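Local coordinates for spindle pole body-associated protein VIK1 (Candida glabrata, PDB 4GKP), which is a noncatalytic partner of the kinesin Kar3 that probably binds microtubules through the C-terminal motor homology domain, the part crystallised here with a truncated neck, at residues V71-D74 with F75-R79; T157-L161 with D162-D166. All coordinates share one frame; numbering follows the deposited sequence.

Contact 1. Residues V71-D74 with F75-R79; sequences VYID and FCLKR
Side chains one helical turn apart, Y72 with C76, I73 with L77 and D74 with K78, meet along helix 68-78, which packs against strand 83-88 of the central sheet. The backbone geometry supports an alpha helix: C76 N to Y72 O and L77 N to I73 O are both 3.1 Å, with N-H...O angles near 170°. On the buried side, C76 SG lies 4.3 Å from the Y72 ring centroid, 31° off the normal, an oblique sulfur-aromatic contact; its closest ring atom is CE1, at 3.7 Å. Y72 OH is bonded to N84 O. Beside this pair, I73 and L77 run alongside each other in the same direction, with I73 CG2 3.8 Å from L77 CD1, and both also touch F83 and Y108. Toward solvent, D74 and K78 form a salt bridge. K78 stays extended until a bend at its last torsion (chi4 134°), and its NZ meets the syn lone pair of D74 OD2 at 3.0 Å. D74 OD1 is bonded to Y108 OH, so each carboxylate oxygen has its own partner. With its apolar side on strand 83-88, this is a crossover helix of the kinesin motor domain-like fold, between parallel but non-adjacent strands 52-56 and 83-88.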
ATOM      1  N   VAL A  71       1.042   2.469  13.701  1.00 32.48           N
ATOM      2  CA  VAL A  71      -0.096   2.426  14.614  1.00 34.26           C
ATOM      3  C   VAL A  71      -1.262   1.737  13.920  1.00 32.66           C
ATOM      4  O   VAL A  71      -1.904   0.857  14.484  1.00 33.21           O
ATOM      5  CB  VAL A  71      -0.467   3.859  15.105  1.00 34.54           C
ATOM      6  CG1 VAL A  71      -1.683   3.856  16.017  1.00 31.64           C
ATOM      7  CG2 VAL A  71       0.728   4.482  15.799  1.00 34.16           C
ATOM      8  N   TYR A  72      -1.501   2.138  12.678  1.00 32.23           N
ATOM      9  CA  TYR A  72      -2.497   1.503  11.835  1.00 29.17           C
ATOM     10  C   TYR A  72      -2.287  -0.008  11.766  1.00 27.90           C
ATOM     11  O   TYR A  72      -3.190  -0.766  12.091  1.00 28.51           O
ATOM     12  CB  TYR A  72      -2.438   2.135  10.448  1.00 26.87           C
ATOM     13  CG  TYR A  72      -3.237   1.408   9.420  1.00 26.49           C
ATOM     14  CD1 TYR A  72      -4.620   1.326   9.518  1.00 25.91           C
ATOM     15  CD2 TYR A  72      -2.608   0.786   8.338  1.00 25.62           C
ATOM     16  CE1 TYR A  72      -5.368   0.666   8.549  1.00 25.93           C
ATOM     17  CE2 TYR A  72      -3.343   0.129   7.374  1.00 26.44           C
ATOM     18  CZ  TYR A  72      -4.728   0.070   7.488  1.00 26.34           C
ATOM     19  OH  TYR A  72      -5.462  -0.597   6.527  1.00 26.78           O
ATOM     20  N   ILE A  73      -1.088  -0.433  11.359  1.00 27.40           N
ATOM     21  CA  ILE A  73      -0.744  -1.850  11.216  1.00 26.23           C
ATOM     22  C   ILE A  73      -0.924  -2.616  12.517  1.00 27.22           C
ATOM     23  O   ILE A  73      -1.581  -3.661  12.563  1.00 25.87           O
ATOM     24  CB  ILE A  73       0.713  -2.031  10.727  1.00 25.55           C
ATOM     25  CG1 ILE A  73       0.849  -1.538   9.282  1.00 26.83           C
ATOM     26  CG2 ILE A  73       1.155  -3.491  10.865  1.00 24.55           C
ATOM     27  CD1 ILE A  73       2.229  -1.689   8.662  1.00 27.80           C
ATOM     28  N   ASP A  74      -0.318  -2.088  13.573  1.00 28.63           N
ATOM     29  CA  ASP A  74      -0.398  -2.675  14.888  1.00 30.49           C
ATOM     30  C   ASP A  74      -1.843  -2.838  15.379  1.00 30.10           C
ATOM     31  O   ASP A  74      -2.168  -3.827  16.044  1.00 31.60           O
ATOM     32  CB  ASP A  74       0.378  -1.795  15.861  1.00 35.96           C
ATOM     33  CG  ASP A  74       1.010  -2.585  16.957  1.00 40.68           C
ATOM     34  OD1 ASP A  74       2.031  -3.255  16.688  1.00 46.27           O
ATOM     35  OD2 ASP A  74       0.478  -2.556  18.084  1.00 45.75           O
ATOM     36  N   PHE A  75      -2.711  -1.881  15.053  1.00 27.66           N
ATOM     37  CA  PHE A  75      -4.094  -1.899  15.542  1.00 27.20           C
ATOM     38  C   PHE A  75      -4.884  -3.002  14.823  1.00 26.87           C
ATOM     39  O   PHE A  75      -5.599  -3.766  15.464  1.00 25.93           O
ATOM     40  CB  PHE A  75      -4.762  -0.504  15.382  1.00 26.49           C
ATOM     41  CG  PHE A  75      -6.052  -0.341  16.158  1.00 26.14           C
ATOM     42  CD1 PHE A  75      -6.040  -0.153  17.542  1.00 25.72           C
ATOM     43  CD2 PHE A  75      -7.284  -0.370  15.506  1.00 26.03           C
ATOM     44  CE1 PHE A  75      -7.222  -0.020  18.266  1.00 24.69           C
ATOM     45  CE2 PHE A  75      -8.475  -0.225  16.221  1.00 27.31           C
ATOM     46  CZ  PHE A  75      -8.444  -0.051  17.604  1.00 26.85           C
ATOM     47  N   CYS A  76      -4.738  -3.095  13.496  1.00 26.78           N
ATOM     48  CA  CYS A  76      -5.406  -4.160  12.721  1.00 26.05           C
ATOM     49  C   CYS A  76      -4.982  -5.569  13.198  1.00 25.21           C
ATOM     50  O   CYS A  76      -5.829  -6.452  13.394  1.00 24.12           O
ATOM     51  CB  CYS A  76      -5.156  -3.994  11.225  1.00 24.34           C
ATOM     52  SG  CYS A  76      -5.872  -2.499  10.491  1.00 26.14           S
ATOM     53  N   LEU A  77      -3.682  -5.748  13.416  1.00 25.29           N
ATOM     54  CA  LEU A  77      -3.143  -7.025  13.916  1.00 27.06           C
ATOM     55  C   LEU A  77      -3.725  -7.423  15.268  1.00 29.22           C
ATOM     56  O   LEU A  77      -4.285  -8.521  15.412  1.00 30.54           O
ATOM     57  CB  LEU A  77      -1.608  -7.017  13.938  1.00 24.81           C
ATOM     58  CG  LEU A  77      -0.934  -6.974  12.549  1.00 24.07           C
ATOM     59  CD1 LEU A  77       0.563  -6.767  12.686  1.00 22.63           C
ATOM     60  CD2 LEU A  77      -1.245  -8.223  11.706  1.00 23.73           C
ATOM     61  N   LYS A  78      -3.642  -6.517  16.236  1.00 31.12           N
ATOM     62  CA  LYS A  78      -4.213  -6.762  17.564  1.00 32.64           C
ATOM     63  C   LYS A  78      -5.709  -7.027  17.521  1.00 32.53           C
ATOM     64  O   LYS A  78      -6.202  -7.899  18.228  1.00 33.17           O
ATOM     65  CB  LYS A  78      -3.877  -5.621  18.525  1.00 34.10           C
ATOM     66  CG  LYS A  78      -2.378  -5.537  18.709  1.00 36.97           C
ATOM     67  CD  LYS A  78      -1.944  -4.838  19.969  1.00 38.26           C
ATOM     68  CE  LYS A  78      -0.550  -5.323  20.321  1.00 37.90           C
ATOM     69  NZ  LYS A  78       0.293  -4.148  20.660  1.00 41.86           N
ATOM     70  N   ARG A  79      -6.419  -6.295  16.669  1.00 32.94           N
ATOM     71  CA  ARG A  79      -7.832  -6.563  16.438  1.00 31.79           C
ATOM     72  C   ARG A  79      -8.131  -7.710  15.475  1.00 31.43           C
ATOM     73  O   ARG A  79      -9.294  -7.975  15.229  1.00 31.20           O
ATOM     74  CB  ARG A  79      -8.529  -5.312  15.923  1.00 34.48           C
ATOM     75  CG  ARG A  79      -9.006  -4.392  17.021  1.00 34.36           C
ATOM     76  CD  ARG A  79      -9.630  -3.141  16.440  1.00 36.97           C
ATOM     77  NE  ARG A  79     -10.838  -3.408  15.663  1.00 39.24           N
ATOM     78  CZ  ARG A  79     -12.021  -3.725  16.182  1.00 41.20           C
ATOM     79  NH1 ARG A  79     -12.199  -3.849  17.502  1.00 41.80           N
ATOM     80  NH2 ARG A  79     -13.032  -3.932  15.366  1.00 43.10           N
TER

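Contact 2. Residues T157-L161 with D162-D166; sequences TLITL and DEITD
T160 and E163 hold each other by two bonds where strand 159-160 turns into a short 3-10 segment. T160 N donates to E163 OE2 over 2.8 Å, using the anti lone pair of the carboxylate. In return, E163 N reaches T160 O at 2.9 Å, from above the carbonyl plane (44° out of it) and not along a lone pair. E163 runs extended beyond CG, which carries its carboxylate back over the strand end; OE2 then also lies 3.3 Å from I159 CB. The next turn bond, I164 N to L161 O, is 3.1 Å long.

The tightly packed part centres on L161, which is buried, with I159 and I164 at its partly exposed margin. L161 and I164 point the same way, with L161 CD2 3.8 Å from I164 CD1, and both touch L101 of helix 96-107, while L161 reaches further to F104, I114 and F188. I159 crosses I164 at about a right angle, its CD1 3.7 Å from I164 CG1.

The outer side is polar and looser. D162 and E163 are exposed, and beyond I164 the chain becomes poorly ordered at T165 and D166. Here T160 OG1, placed between its own N and carbonyl carbon (chi1 56°), donates to D162 OD1 at 2.7 Å, on the syn side of that carboxylate but 32° out of its plane.

Side chain to backbone and backbone to backbone, the T160-E163 bonds close a 3-10 turn. Their chemistry implies that the N-H of the last strand residue, T160, is satisfied by the E163 carboxylate, and the nearby donors probably favour the ionised forms of both acids.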
ATOM      1  N   THR A 157       3.934 -18.917  -5.541  1.00 30.81           N
ATOM      2  CA  THR A 157       4.952 -19.296  -4.577  1.00 30.91           C
ATOM      3  C   THR A 157       4.786 -18.619  -3.202  1.00 32.68           C
ATOM      4  O   THR A 157       4.611 -17.393  -3.105  1.00 31.22           O
ATOM      5  CB  THR A 157       6.347 -18.941  -5.141  1.00 30.62           C
ATOM      6  OG1 THR A 157       6.445 -19.412  -6.498  1.00 32.01           O
ATOM      7  CG2 THR A 157       7.489 -19.526  -4.283  1.00 27.72           C
ATOM      8  N   LEU A 158       4.874 -19.421  -2.144  1.00 30.85           N
ATOM      9  CA  LEU A 158       4.731 -18.895  -0.790  1.00 30.10           C
ATOM     10  C   LEU A 158       6.050 -19.076  -0.060  1.00 29.24           C
ATOM     11  O   LEU A 158       6.673 -20.124  -0.156  1.00 31.27           O
ATOM     12  CB  LEU A 158       3.576 -19.599  -0.063  1.00 30.50           C
ATOM     13  CG  LEU A 158       3.259 -19.226   1.398  1.00 32.30           C
ATOM     14  CD1 LEU A 158       1.776 -19.371   1.701  1.00 28.95           C
ATOM     15  CD2 LEU A 158       4.101 -20.055   2.364  1.00 31.12           C
ATOM     16  N   ILE A 159       6.494 -18.033   0.626  1.00 26.71           N
ATOM     17  CA  ILE A 159       7.642 -18.130   1.505  1.00 26.97           C
ATOM     18  C   ILE A 159       7.246 -17.614   2.889  1.00 26.78           C
ATOM     19  O   ILE A 159       6.251 -16.896   3.030  1.00 24.93           O
ATOM     20  CB  ILE A 159       8.883 -17.352   0.989  1.00 27.46           C
ATOM     21  CG1 ILE A 159       8.652 -15.829   0.989  1.00 27.54           C
ATOM     22  CG2 ILE A 159       9.348 -17.888  -0.365  1.00 27.39           C
ATOM     23  CD1 ILE A 159       9.929 -15.025   0.811  1.00 27.89           C
ATOM     24  N   THR A 160       8.013 -17.989   3.903  1.00 26.49           N
ATOM     25  CA  THR A 160       7.948 -17.286   5.175  1.00 29.24           C
ATOM     26  C   THR A 160       8.972 -16.181   5.112  1.00 30.45           C
ATOM     27  O   THR A 160      10.002 -16.321   4.461  1.00 31.82           O
ATOM     28  CB  THR A 160       8.256 -18.212   6.363  1.00 29.87           C
ATOM     29  OG1 THR A 160       9.542 -18.825   6.167  1.00 30.55           O
ATOM     30  CG2 THR A 160       7.179 -19.295   6.476  1.00 28.07           C
ATOM     31  N   LEU A 161       8.699 -15.077   5.782  1.00 33.28           N
ATOM     32  CA  LEU A 161       9.580 -13.917   5.684  1.00 35.45           C
ATOM     33  C   LEU A 161      11.027 -14.163   6.115  1.00 37.68           C
ATOM     34  O   LEU A 161      11.941 -13.506   5.604  1.00 39.49           O
ATOM     35  CB  LEU A 161       9.018 -12.743   6.467  1.00 34.01           C
ATOM     36  CG  LEU A 161       7.770 -12.062   5.948  1.00 33.50           C
ATOM     37  CD1 LEU A 161       7.629 -10.763   6.726  1.00 33.81           C
ATOM     38  CD2 LEU A 161       7.864 -11.793   4.455  1.00 34.37           C
ATOM     39  N   ASP A 162      11.250 -15.075   7.058  1.00 37.57           N
ATOM     40  CA  ASP A 162      12.632 -15.379   7.459  1.00 42.30           C
ATOM     41  C   ASP A 162      13.424 -16.111   6.359  1.00 45.90           C
ATOM     42  O   ASP A 162      14.635 -16.266   6.462  1.00 50.52           O
ATOM     43  CB  ASP A 162      12.692 -16.133   8.788  1.00 41.81           C
ATOM     44  CG  ASP A 162      11.959 -17.461   8.748  1.00 45.59           C
ATOM     45  OD1 ASP A 162      10.848 -17.525   8.172  1.00 40.10           O
ATOM     46  OD2 ASP A 162      12.493 -18.447   9.322  1.00 51.84           O
ATOM     47  N   GLU A 163      12.745 -16.538   5.297  1.00 45.62           N
ATOM     48  CA  GLU A 163      13.435 -17.117   4.157  1.00 46.72           C
ATOM     49  C   GLU A 163      14.150 -16.052   3.319  1.00 51.99           C
ATOM     50  O   GLU A 163      14.992 -16.388   2.491  1.00 53.83           O
ATOM     51  CB  GLU A 163      12.480 -17.945   3.285  1.00 41.50           C
ATOM     52  CG  GLU A 163      12.109 -19.284   3.896  1.00 39.04           C
ATOM     53  CD  GLU A 163      11.150 -20.049   3.027  1.00 36.62           C
ATOM     54  OE1 GLU A 163      11.616 -20.933   2.291  1.00 41.18           O
ATOM     55  OE2 GLU A 163       9.943 -19.751   3.043  1.00 34.18           O
ATOM     56  N   ILE A 164      13.810 -14.780   3.520  1.00 57.70           N
ATOM     57  CA  ILE A 164      14.532 -13.694   2.854  1.00 62.33           C
ATOM     58  C   ILE A 164      15.889 -13.490   3.536  1.00 67.97           C
ATOM     59  O   ILE A 164      15.963 -13.128   4.717  1.00 68.35           O
ATOM     60  CB  ILE A 164      13.735 -12.369   2.780  1.00 59.03           C
ATOM     61  CG1 ILE A 164      12.282 -12.630   2.392  1.00 58.69           C
ATOM     62  CG2 ILE A 164      14.341 -11.440   1.733  1.00 57.17           C
ATOM     63  CD1 ILE A 164      11.323 -11.558   2.853  1.00 60.62           C
ATOM     64  N   THR A 165      16.946 -13.765   2.774  1.00 73.11           N
ATOM     65  CA  THR A 165      18.330 -13.646   3.225  1.00 81.53           C
ATOM     66  C   THR A 165      19.108 -12.836   2.181  1.00 89.30           C
ATOM     67  O   THR A 165      18.577 -12.543   1.101  1.00 96.23           O
ATOM     68  CB  THR A 165      18.974 -15.035   3.414  1.00 78.41           C
ATOM     69  N   ASP A 166      20.354 -12.475   2.498  1.00 91.75           N
ATOM     70  CA  ASP A 166      21.203 -11.661   1.606  1.00 89.83           C
ATOM     71  C   ASP A 166      21.246 -12.159   0.152  1.00 87.92           C
ATOM     72  O   ASP A 166      21.477 -11.371  -0.767  1.00 85.46           O
ATOM     73  CB  ASP A 166      22.626 -11.528   2.170  1.00 85.27           C
TER

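How the contacts relate
From the N terminus the chain first passes through contact 1, within helix 68-78, and only later reaches contact 2, at strand 159-160 and the turn that follows it. The two are in series, neither nested nor crossed, and each is made by a continuous run of residues, so neither closes a long loop: contact 1 spans single helical turns and contact 2 one tight turn. Their centres lie 23 Å apart and their nearest atoms about 10 Å, without touching. Contact 1 belongs to the helix covering strand 83-88. Contact 2 ends the short strand paired with strand 112-121 and directs the chain past helix 96-107. The common element is the mixed central sheet, which contains strands 83-88, 112-121 and 159-160.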